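Local coordinates for protein tyrosine phosphatase PRL-1 (PDB 3S4O), which removes phosphate from phosphotyrosine in proteins and may act as a virulence factor that supports survival of the parasite inside host macrophages, at residues Arg49-Cys55 with Pro110-Cys116; Leu120-Ile125 with Gly152-Gln158; Ala128-Tyr134 with Trp161-Arg167. All blocks are in the same frame, centred on the assembly; numbering follows the deposited sequence. Where two conformers were deposited one is given.

Contact 1: Arg49-Cys55 with Pro110-Cys116. With THJ (thiosulfate), chain C.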
loop_
_atom_site.group_PDB
_atom_site.type_symbol
_atom_site.label_atom_id
_atom_site.label_comp_id
_atom_site.label_asym_id
_atom_site.label_seq_id
_atom_site.Cartn_x
_atom_site.Cartn_y
_atom_site.Cartn_z
ATOM N N ARG A 49 5.437 -5.420 7.450
ATOM C CA ARG A 49 4.705 -6.631 7.798
ATOM C C ARG A 49 4.204 -7.329 6.526
ATOM O O ARG A 49 4.260 -8.552 6.399
ATOM C CB ARG A 49 3.529 -6.246 8.727
ATOM C CG ARG A 49 2.637 -7.395 9.198
ATOM C CD ARG A 49 3.335 -8.328 10.193
ATOM N NE ARG A 49 4.150 -9.342 9.525
ATOM C CZ ARG A 49 3.683 -10.469 8.977
ATOM N NH1 ARG A 49 2.387 -10.779 9.024
ATOM N NH2 ARG A 49 4.529 -11.310 8.387
ATOM N N HIS A 50 3.702 -6.519 5.604
ATOM C CA HIS A 50 3.066 -6.995 4.374
ATOM C C HIS A 50 3.678 -6.283 3.165
ATOM O O HIS A 50 3.879 -5.078 3.192
ATOM C CB HIS A 50 1.562 -6.701 4.404
ATOM C CG HIS A 50 0.808 -7.501 5.418
ATOM N ND1 HIS A 50 0.558 -8.850 5.262
ATOM C CD2 HIS A 50 0.250 -7.147 6.601
ATOM C CE1 HIS A 50 -0.106 -9.298 6.315
ATOM N NE2 HIS A 50 -0.309 -8.283 7.142
ATOM N N LEU A 51 3.979 -7.047 2.130
ATOM C CA LEU A 51 4.449 -6.498 0.864
ATOM C C LEU A 51 3.487 -6.903 -0.227
ATOM O O LEU A 51 3.252 -8.091 -0.443
ATOM C CB LEU A 51 5.857 -6.973 0.521
ATOM C CG LEU A 51 6.524 -6.316 -0.705
ATOM C CD1 LEU A 51 6.663 -4.813 -0.591
ATOM C CD2 LEU A 51 7.891 -6.948 -0.960
ATOM N N VAL A 52 2.918 -5.900 -0.888
ATOM C CA VAL A 52 1.942 -6.111 -1.955
ATOM C C VAL A 52 2.567 -5.722 -3.283
ATOM O O VAL A 52 3.005 -4.579 -3.479
ATOM C CB VAL A 52 0.650 -5.291 -1.717
ATOM C CG1 VAL A 52 -0.383 -5.530 -2.833
ATOM C CG2 VAL A 52 0.050 -5.637 -0.367
ATOM N N ARG A 53 2.655 -6.678 -4.191
ATOM C CA ARG A 53 3.102 -6.337 -5.535
ATOM C C ARG A 53 1.933 -6.386 -6.492
ATOM O O ARG A 53 1.233 -7.393 -6.592
ATOM C CB ARG A 53 4.276 -7.186 -6.019
ATOM C CG ARG A 53 4.073 -8.655 -6.009
ATOM C CD ARG A 53 5.424 -9.358 -6.129
ATOM N NE ARG A 53 5.258 -10.775 -6.422
ATOM C CZ ARG A 53 6.202 -11.567 -6.920
ATOM N NH1 ARG A 53 7.414 -11.098 -7.195
ATOM N NH2 ARG A 53 5.920 -12.842 -7.144
ATOM N N VAL A 54 1.727 -5.270 -7.180
ATOM C CA VAL A 54 0.595 -5.118 -8.076
ATOM C C VAL A 54 1.023 -5.176 -9.550
ATOM O O VAL A 54 0.209 -4.909 -10.424
ATOM C CB VAL A 54 -0.205 -3.825 -7.763
ATOM C CG1 VAL A 54 -0.879 -3.934 -6.397
ATOM C CG2 VAL A 54 0.682 -2.598 -7.792
ATOM N N CYS A 55 2.275 -5.584 -9.797
ATOM C CA CYS A 55 2.853 -5.678 -11.150
ATOM C C CYS A 55 3.098 -7.138 -11.459
ATOM O O CYS A 55 2.926 -7.991 -10.590
ATOM C CB CYS A 55 4.210 -4.957 -11.232
ATOM S SG CYS A 55 5.464 -5.600 -10.052
ATOM N N PRO A 110 0.938 -1.327 11.860
ATOM C CA PRO A 110 1.727 -1.986 10.831
ATOM C C PRO A 110 2.146 -1.079 9.688
ATOM O O PRO A 110 1.408 -0.169 9.299
ATOM C CB PRO A 110 0.788 -3.054 10.275
ATOM C CG PRO A 110 -0.546 -2.685 10.700
ATOM C CD PRO A 110 -0.493 -1.630 11.742
ATOM N N THR A 111 3.345 -1.343 9.181
ATOM C CA THR A 111 3.811 -0.782 7.939
ATOM C C THR A 111 3.502 -1.795 6.846
ATOM O O THR A 111 3.767 -2.997 6.982
ATOM C CB THR A 111 5.310 -0.424 7.986
ATOM O OG1 THR A 111 5.531 0.537 9.023
ATOM C CG2 THR A 111 5.770 0.183 6.662
ATOM N N ILE A 112 2.889 -1.299 5.780
ATOM C CA ILE A 112 2.484 -2.129 4.667
ATOM C C ILE A 112 3.085 -1.537 3.421
ATOM O O ILE A 112 2.861 -0.373 3.113
ATOM C CB ILE A 112 0.947 -2.216 4.563
ATOM C CG1 ILE A 112 0.397 -2.983 5.781
ATOM C CG2 ILE A 112 0.506 -2.872 3.232
ATOM C CD1 ILE A 112 -0.958 -2.526 6.201
ATOM N N GLY A 113 3.883 -2.334 2.725
ATOM C CA GLY A 113 4.560 -1.888 1.514
ATOM C C GLY A 113 3.799 -2.253 0.260
ATOM O O GLY A 113 3.129 -3.279 0.205
ATOM N N VAL A 114 3.903 -1.389 -0.744
ATOM C CA VAL A 114 3.275 -1.597 -2.036
ATOM C C VAL A 114 4.196 -1.131 -3.162
ATOM O O VAL A 114 4.652 -0.001 -3.168
ATOM C CB VAL A 114 1.916 -0.861 -2.165
ATOM C CG1 VAL A 114 1.171 -1.349 -3.394
ATOM C CG2 VAL A 114 1.053 -1.063 -0.931
ATOM N N HIS A 115 4.473 -2.019 -4.110
ATOM C CA HIS A 115 5.271 -1.651 -5.278
ATOM C C HIS A 115 4.689 -2.148 -6.591
ATOM O O HIS A 115 3.935 -3.109 -6.636
ATOM C CB HIS A 115 6.741 -2.103 -5.130
ATOM C CG HIS A 115 6.964 -3.572 -5.318
ATOM N ND1 HIS A 115 6.984 -4.164 -6.562
ATOM C CD2 HIS A 115 7.216 -4.559 -4.426
ATOM C CE1 HIS A 115 7.207 -5.458 -6.426
ATOM N NE2 HIS A 115 7.359 -5.722 -5.139
ATOM N N CYS A 116 5.043 -1.451 -7.660
ATOM C CA CYS A 116 4.825 -1.953 -9.004
ATOM C C CYS A 116 6.145 -1.773 -9.763
ATOM O O CYS A 116 7.072 -2.557 -9.574
ATOM C CB CYS A 116 3.635 -1.251 -9.652
ATOM S SG CYS A 116 2.827 -2.094 -11.066
HETATM S S1 THJ C . 2.893 1.997 -11.509
HETATM O O1 THJ C . 1.827 1.140 -12.074
HETATM O O2 THJ C . 2.612 3.411 -11.853
HETATM O O3 THJ C . 4.199 1.631 -12.107
HETATM S S2 THJ C . 2.951 1.786 -9.577
#
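His-115 lays its imidazole beside the side chain of Arg-53, with His-115 CE1 3.4 Å from Arg-53 CB and Arg-53 CA above the rim of one ring face. Its CG stands between the backbone N and the carbonyl carbon (chi1 75°), which swings the ring toward the neighbouring strand. At the ring edge, Leu-51 CD1 approaches His-115 CD2 to 3.9 Å, a branched apolar tip meeting a C-H corner. Both ring nitrogens have partners: ND1 gives a weak bond to the carbonyl of Cys-116, and NE2 pairs with the hydroxyl of Tyr-59. Together these bonds restrain the rotation of a buried histidine. Gly-113, without a side chain, lets Leu-51 CD1 come close over the strand.

The backbones run parallel, and five hydrogen bonds join them. Among these, Gly-113 N reaches His-50 O at 2.8 Å and His-115 N reaches Val-52 O at 3.0 Å. On the other sheet face, beta-branched Val-52, Ile-112 and Val-114 suit an extended backbone and fill the hydrophobic layer. His-50 lies on the same face, its NE2 bonded to Glu-97 and its ND1 to His-72; Val-54, just past the strand, sets its CG2 3.7 Å from Cys-116 CB. Cys-55 and Cys-116 are known to form a disulfide, but in one of two conformers of Cys-55 its SG is 4.5 Å from Cys-116 SG, so this model leaves the bond's state uncertain. Cys-116 is the predicted phosphocysteine nucleophile, and its CB lies against the thiosulfate.

Strand 111-115 is flanked by strands 21-28 and 48-53, with 70-73 beyond the latter. Helix 84-103 packs on His-50 and Ile-112, and helix 122-133 on Val-54 and Val-114, both covering the face that carries the valines.

Contact 2: Leu120-Ile125 with Gly152-Gln158. With THJ (thiosulfate), chain C.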
loop_
_atom_site.group_PDB
_atom_site.type_symbol
_atom_site.label_atom_id
_atom_site.label_comp_id
_atom_site.label_asym_id
_atom_site.label_seq_id
_atom_site.Cartn_x
_atom_site.Cartn_y
_atom_site.Cartn_z
ATOM N N LEU A 120 3.804 5.366 -9.861
ATOM C CA LEU A 120 3.019 6.512 -10.324
ATOM C C LEU A 120 1.528 6.228 -10.539
ATOM O O LEU A 120 0.740 7.141 -10.771
ATOM C CB LEU A 120 3.619 7.060 -11.617
ATOM C CG LEU A 120 4.948 7.790 -11.413
ATOM C CD1 LEU A 120 5.582 8.126 -12.764
ATOM C CD2 LEU A 120 4.769 9.043 -10.555
ATOM N N GLY A 121 1.128 4.973 -10.463
ATOM C CA GLY A 121 -0.229 4.617 -10.852
ATOM C C GLY A 121 -0.852 3.611 -9.922
ATOM O O GLY A 121 -1.626 3.968 -9.035
ATOM N N ARG A 122 -0.466 2.355 -10.108
ATOM C CA ARG A 122 -1.156 1.231 -9.497
ATOM C C ARG A 122 -0.922 1.164 -7.986
ATOM O O ARG A 122 -1.863 0.981 -7.206
ATOM C CB ARG A 122 -0.689 -0.056 -10.165
ATOM C CG ARG A 122 -1.190 -0.216 -11.551
ATOM C CD ARG A 122 -0.621 -1.487 -12.166
ATOM N NE ARG A 122 0.640 -1.184 -12.820
ATOM C CZ ARG A 122 1.283 -1.992 -13.653
ATOM N NH1 ARG A 122 0.812 -3.198 -13.940
ATOM N NH2 ARG A 122 2.423 -1.587 -14.190
ATOM N N ALA A 123 0.334 1.314 -7.591
ATOM C CA ALA A 123 0.689 1.344 -6.174
ATOM C C ALA A 123 -0.029 2.462 -5.412
ATOM O O ALA A 123 -0.707 2.176 -4.433
ATOM C CB ALA A 123 2.207 1.428 -5.971
ATOM N N PRO A 124 0.084 3.714 -5.865
ATOM C CA PRO A 124 -0.561 4.825 -5.173
ATOM C C PRO A 124 -2.072 4.744 -5.097
ATOM O O PRO A 124 -2.657 5.259 -4.139
ATOM C CB PRO A 124 -0.187 6.049 -6.019
ATOM C CG PRO A 124 1.016 5.691 -6.704
ATOM C CD PRO A 124 0.989 4.204 -6.920
ATOM N N ILE A 125 -2.726 4.151 -6.092
ATOM C CA ILE A 125 -4.176 4.166 -6.051
ATOM C C ILE A 125 -4.719 3.234 -4.980
ATOM O O ILE A 125 -5.761 3.517 -4.424
ATOM C CB ILE A 125 -4.862 3.970 -7.415
ATOM C CG1 ILE A 125 -6.166 4.793 -7.388
ATOM C CG2 ILE A 125 -5.088 2.496 -7.728
ATOM C CD1 ILE A 125 -7.034 4.632 -8.559
ATOM N N GLY A 152 3.067 13.557 -9.944
ATOM C CA GLY A 152 2.575 12.861 -11.123
ATOM C C GLY A 152 1.830 11.560 -10.872
ATOM O O GLY A 152 1.474 10.857 -11.817
ATOM N N ALA A 153 1.595 11.220 -9.610
ATOM C CA ALA A 153 0.850 9.993 -9.291
ATOM C C ALA A 153 -0.612 10.031 -9.762
ATOM O O ALA A 153 -1.258 11.079 -9.683
ATOM C CB ALA A 153 0.907 9.710 -7.802
ATOM N N ILE A 154 -1.093 8.882 -10.265
ATOM C CA ILE A 154 -2.520 8.588 -10.492
ATOM C C ILE A 154 -3.101 9.243 -11.751
ATOM O O ILE A 154 -3.254 10.460 -11.813
ATOM C CB ILE A 154 -3.400 8.922 -9.242
ATOM C CG1 ILE A 154 -2.973 8.080 -8.027
ATOM C CG2 ILE A 154 -4.883 8.683 -9.543
ATOM C CD1 ILE A 154 -3.650 8.496 -6.755
ATOM N N ASN A 155 -3.416 8.416 -12.758
ATOM C CA ASN A 155 -3.942 8.923 -14.028
ATOM C C ASN A 155 -5.425 9.232 -13.937
ATOM O O ASN A 155 -6.054 9.046 -12.900
ATOM C CB ASN A 155 -3.630 7.980 -15.216
ATOM C CG ASN A 155 -4.415 6.670 -15.188
ATOM O OD1 ASN A 155 -5.458 6.555 -14.554
ATOM N ND2 ASN A 155 -3.904 5.675 -15.898
ATOM N N GLN A 156 -5.977 9.681 -15.049
ATOM C CA GLN A 156 -7.327 10.203 -15.090
ATOM C C GLN A 156 -8.376 9.121 -14.774
ATOM O O GLN A 156 -9.309 9.365 -14.011
ATOM C CB GLN A 156 -7.577 10.820 -16.464
ATOM C CG GLN A 156 -6.491 11.802 -16.937
ATOM C CD GLN A 156 -5.646 11.282 -18.134
ATOM O OE1 GLN A 156 -5.959 11.563 -19.294
ATOM N NE2 GLN A 156 -4.570 10.541 -17.843
ATOM N N THR A 157 -8.210 7.944 -15.375
ATOM C CA THR A 157 -9.093 6.794 -15.137
ATOM C C THR A 157 -9.057 6.352 -13.670
ATOM O O THR A 157 -10.094 6.065 -13.085
ATOM C CB THR A 157 -8.692 5.578 -16.015
ATOM O OG1 THR A 157 -8.751 5.927 -17.411
ATOM C CG2 THR A 157 -9.627 4.416 -15.783
ATOM N N GLN A 158 -7.861 6.304 -13.091
ATOM C CA GLN A 158 -7.706 5.969 -11.676
ATOM C C GLN A 158 -8.369 7.037 -10.795
ATOM O O GLN A 158 -8.985 6.726 -9.768
ATOM C CB GLN A 158 -6.221 5.792 -11.322
ATOM C CG GLN A 158 -5.623 4.504 -11.907
ATOM C CD GLN A 158 -4.115 4.529 -12.089
ATOM O OE1 GLN A 158 -3.464 5.574 -11.994
ATOM N NE2 GLN A 158 -3.549 3.360 -12.359
HETATM S S1 THJ C . 2.893 1.997 -11.509
HETATM O O1 THJ C . 1.827 1.140 -12.074
HETATM O O2 THJ C . 2.612 3.411 -11.853
HETATM O O3 THJ C . 4.199 1.631 -12.107
HETATM S S2 THJ C . 2.951 1.786 -9.577
#
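Leu-120 offers its carbonyl O to the N-H of Ile-154 at 2.6 Å, a nearly straight bond (173°) that ties the loop before helix 122-133 to the one before helix 156-164. Alongside it, Pro-124 CB rests 4.0 Å from Ile-154 CG1, and the proline ring, rigid in the first turn of its helix, also meets the methyl of Ala-153. Gly-121, bare of side chain, admits the Gln-158 amide on one hand and the thiosulfate on the other: Gln-158 OE1 stands 3.6 Å from Gly-121 CA. Facing the ligand, the backbone N of Leu-120 and that of Arg-122 give weak bonds to thiosulfate O2 and O1. The guanidinium of Arg-122 presents its edge to O1, though the exact place of NE is less sure.

The Gln-158 amide is itself held in place. Gln-158 OE1 accepts the N-H of Asn-155 and Asn-155 OD1 accepts the N-H of Gln-158 at 2.8 Å, a capping box at the start of helix 156-164, while Gln-158 NE2 bonds to the carbonyl of Ala-80. Cys-116 through Arg-122 form the CX5R phosphate-binding P-loop of the protein tyrosine phosphatases, here cradling an anion at the helix N-terminus.

Contact 3: Ala128-Tyr134 with Trp161-Arg167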
loop_
_atom_site.group_PDB
_atom_site.type_symbol
_atom_site.label_atom_id
_atom_site.label_comp_id
_atom_site.label_asym_id
_atom_site.label_seq_id
_atom_site.Cartn_x
_atom_site.Cartn_y
_atom_site.Cartn_z
ATOM N N ALA A 128 -4.358 5.363 -1.883
ATOM C CA ALA A 128 -5.403 6.375 -1.935
ATOM C C ALA A 128 -6.712 5.783 -1.432
ATOM O O ALA A 128 -7.419 6.380 -0.631
ATOM C CB ALA A 128 -5.565 6.890 -3.352
ATOM N N LEU A 129 -7.021 4.588 -1.904
ATOM C CA LEU A 129 -8.252 3.920 -1.530
ATOM C C LEU A 129 -8.318 3.620 -0.039
ATOM O O LEU A 129 -9.391 3.721 0.555
ATOM C CB LEU A 129 -8.380 2.609 -2.280
ATOM C CG LEU A 129 -9.598 1.781 -1.839
ATOM C CD1 LEU A 129 -10.853 2.209 -2.574
ATOM C CD2 LEU A 129 -9.331 0.314 -1.992
ATOM N N ALA A 130 -7.192 3.197 0.537
ATOM C CA ALA A 130 -7.115 2.929 1.980
ATOM C C ALA A 130 -7.418 4.199 2.768
ATOM O O ALA A 130 -8.130 4.155 3.773
ATOM C CB ALA A 130 -5.749 2.374 2.371
ATOM N N LEU A 131 -6.890 5.327 2.295
ATOM C CA LEU A 131 -7.128 6.627 2.932
ATOM C C LEU A 131 -8.611 6.988 2.903
ATOM O O LEU A 131 -9.143 7.544 3.864
ATOM C CB LEU A 131 -6.331 7.755 2.255
ATOM C CG LEU A 131 -4.809 7.795 2.438
ATOM C CD1 LEU A 131 -4.210 8.871 1.543
ATOM C CD2 LEU A 131 -4.431 8.070 3.868
ATOM N N VAL A 132 -9.272 6.680 1.798
ATOM C CA VAL A 132 -10.694 6.956 1.661
ATOM C C VAL A 132 -11.514 6.019 2.549
ATOM O O VAL A 132 -12.392 6.467 3.287
ATOM C CB VAL A 132 -11.181 6.819 0.217
ATOM C CG1 VAL A 132 -12.704 6.879 0.164
ATOM C CG2 VAL A 132 -10.574 7.917 -0.651
ATOM N N GLU A 133 -11.203 4.731 2.500
ATOM C CA GLU A 133 -12.000 3.720 3.198
ATOM C C GLU A 133 -11.829 3.774 4.718
ATOM O O GLU A 133 -12.807 3.690 5.451
ATOM C CB GLU A 133 -11.657 2.315 2.681
ATOM C CG GLU A 133 -12.498 1.179 3.259
ATOM C CD GLU A 133 -13.975 1.447 3.248
ATOM O OE1 GLU A 133 -14.485 1.945 2.216
ATOM O OE2 GLU A 133 -14.613 1.160 4.293
ATOM N N TYR A 134 -10.587 3.910 5.183
ATOM C CA TYR A 134 -10.265 3.830 6.626
ATOM C C TYR A 134 -9.957 5.182 7.249
ATOM O O TYR A 134 -10.303 5.431 8.399
ATOM C CB TYR A 134 -9.105 2.848 6.876
ATOM C CG TYR A 134 -9.402 1.457 6.358
ATOM C CD1 TYR A 134 -10.247 0.592 7.057
ATOM C CD2 TYR A 134 -8.865 1.015 5.157
ATOM C CE1 TYR A 134 -10.535 -0.674 6.576
ATOM C CE2 TYR A 134 -9.146 -0.240 4.672
ATOM C CZ TYR A 134 -9.987 -1.079 5.379
ATOM O OH TYR A 134 -10.260 -2.341 4.877
ATOM N N TRP A 161 -12.216 6.565 -10.919
ATOM C CA TRP A 161 -12.613 5.382 -10.159
ATOM C C TRP A 161 -12.629 5.624 -8.649
ATOM O O TRP A 161 -13.553 5.205 -7.965
ATOM C CB TRP A 161 -11.691 4.210 -10.494
ATOM C CG TRP A 161 -11.912 3.013 -9.643
ATOM C CD1 TRP A 161 -12.839 2.031 -9.829
ATOM C CD2 TRP A 161 -11.195 2.675 -8.455
ATOM N NE1 TRP A 161 -12.738 1.099 -8.830
ATOM C CE2 TRP A 161 -11.737 1.472 -7.971
ATOM C CE3 TRP A 161 -10.146 3.276 -7.750
ATOM C CZ2 TRP A 161 -11.261 0.849 -6.812
ATOM C CZ3 TRP A 161 -9.666 2.653 -6.600
ATOM C CH2 TRP A 161 -10.230 1.461 -6.139
ATOM N N ILE A 162 -11.599 6.286 -8.140
ATOM C CA ILE A 162 -11.537 6.590 -6.705
ATOM C C ILE A 162 -12.582 7.637 -6.285
ATOM O O ILE A 162 -13.104 7.585 -5.179
ATOM C CB ILE A 162 -10.114 6.938 -6.215
ATOM C CG1 ILE A 162 -10.050 6.704 -4.694
ATOM C CG2 ILE A 162 -9.721 8.341 -6.603
ATOM C CD1 ILE A 162 -8.664 6.741 -4.096
ATOM N N THR A 163 -12.893 8.577 -7.173
ATOM C CA THR A 163 -13.966 9.554 -6.927
ATOM C C THR A 163 -15.349 8.908 -6.856
ATOM O O THR A 163 -16.253 9.436 -6.202
ATOM C CB THR A 163 -13.975 10.624 -8.039
ATOM O OG1 THR A 163 -12.801 11.436 -7.911
ATOM C CG2 THR A 163 -15.229 11.502 -7.980
ATOM N N LYS A 164 -15.492 7.764 -7.525
ATOM C CA LYS A 164 -16.776 7.049 -7.648
ATOM C C LYS A 164 -16.996 5.936 -6.603
ATOM O O LYS A 164 -18.128 5.504 -6.379
ATOM C CB LYS A 164 -16.893 6.456 -9.060
ATOM C CG LYS A 164 -17.850 7.179 -9.971
ATOM C CD LYS A 164 -19.260 6.550 -9.979
ATOM C CE LYS A 164 -19.251 5.150 -10.579
ATOM N NZ LYS A 164 -20.569 4.480 -10.422
ATOM N N TYR A 165 -15.912 5.484 -5.974
ATOM C CA TYR A 165 -15.933 4.323 -5.067
ATOM C C TYR A 165 -16.788 4.477 -3.813
ATOM O O TYR A 165 -16.670 5.458 -3.067
ATOM C CB TYR A 165 -14.490 3.960 -4.626
ATOM C CG TYR A 165 -14.353 3.075 -3.390
ATOM C CD1 TYR A 165 -14.295 1.696 -3.500
ATOM C CD2 TYR A 165 -14.244 3.637 -2.115
ATOM C CE1 TYR A 165 -14.164 0.893 -2.373
ATOM C CE2 TYR A 165 -14.105 2.846 -0.988
ATOM C CZ TYR A 165 -14.068 1.473 -1.123
ATOM O OH TYR A 165 -13.938 0.687 0.007
ATOM N N LYS A 166 -17.628 3.471 -3.586
ATOM C CA LYS A 166 -18.035 3.117 -2.218
ATOM C C LYS A 166 -18.150 1.607 -2.023
ATOM O O LYS A 166 -18.496 0.877 -2.954
ATOM C CB LYS A 166 -19.282 3.883 -1.743
ATOM C CG LYS A 166 -18.962 5.005 -0.732
ATOM C CD LYS A 166 -17.589 4.864 -0.033
ATOM C CE LYS A 166 -16.851 6.182 0.064
ATOM N NZ LYS A 166 -17.185 6.907 1.323
ATOM N N ARG A 167 -17.844 1.170 -0.795
ATOM C CA ARG A 167 -17.515 -0.243 -0.463
ATOM C C ARG A 167 -17.863 -1.257 -1.551
ATOM O O ARG A 167 -17.011 -1.628 -2.358
ATOM C CB ARG A 167 -18.182 -0.680 0.852
ATOM C CG ARG A 167 -17.336 -0.432 2.166
ATOM C CD ARG A 167 -16.764 -1.747 2.755
ATOM N NE ARG A 167 -15.848 -1.500 3.878
ATOM C CZ ARG A 167 -14.845 -2.299 4.262
ATOM N NH1 ARG A 167 -14.593 -3.449 3.640
ATOM N NH2 ARG A 167 -14.085 -1.942 5.294
ATOM O OXT ARG A 167 -18.996 -1.732 -1.634
#
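Leu-129 and Tyr-165 meet at about a right angle: Leu-129 CD1 sits 3.4 Å from the centroid of the Tyr-165 ring and almost exactly on its normal (3° off), a CH-pi contact. Leu-129 CG lies anti to the backbone N, which carries the leucine branch across to the phenol. The same CD1 touches Trp-161 CH2 at 3.7 Å, so one methyl touches two aromatic side chains. On the opposite face of the Tyr-165 ring lies the backbone N of Arg-167, offset toward the rim.

The far end of the phenol is polar. Tyr-165 OH donates to Glu-133 OE1 at 2.6 Å, coming from above the carboxylate plane; ring and carboxylate are turned 80° apart.

These residues pack helix 122-133, which follows the phosphate-binding loop of the phosphatase fold, against helix 156-164 and the C-terminal tail beyond it. Val-132, compact and beta-branched, lies toward Ile-162 on this helix-helix face, where helix 139-149 also contributes Ile-143 and Ile-146. Leu-87 and Trp-90 of helix 84-103 also touch Leu-129.

Glu-133 uses its second oxygen for the tail: Glu-133 OE2 and Arg-167 NE form a salt bridge at 3.0 Å, but the hydrogen bond within it is weak, the N-H being bent to 124°. Guanidinium and carboxylate planes are steeply turned against each other, with Glu-133 CG over a guanidinium face; the same CG also sits 3.9 Å above the plane of the Tyr-134 ring, over its centre. Asp-95 of helix 84-103 binds both Tyr-134 OH and Arg-167 NH2. Arg-167, the last residue, is poorly ordered, so its grip on the glutamate is probably loose.

Along the chain contact 1 closes before the other two open, whereas contacts 2 and 3 alternate their segments because both join helix 122-133 to helix 156-164, contact 2 at their starts and contact 3 toward their ends, with centres about 13 Å apart. Contact 1 is in the central sheet; its centre is about 16 Å from that of contact 2 and about 18 Å from that of contact 3. It touches contact 2, where Val-114 meets Ala-123, and both border the thiosulfate. Strand 111-115 leads through the phosphate-binding loop into helix 122-133, so the active site lies at the junction of sheet and helices, while in contact 3 the side chain of Ala-128 is about 12 Å from the thiosulfate.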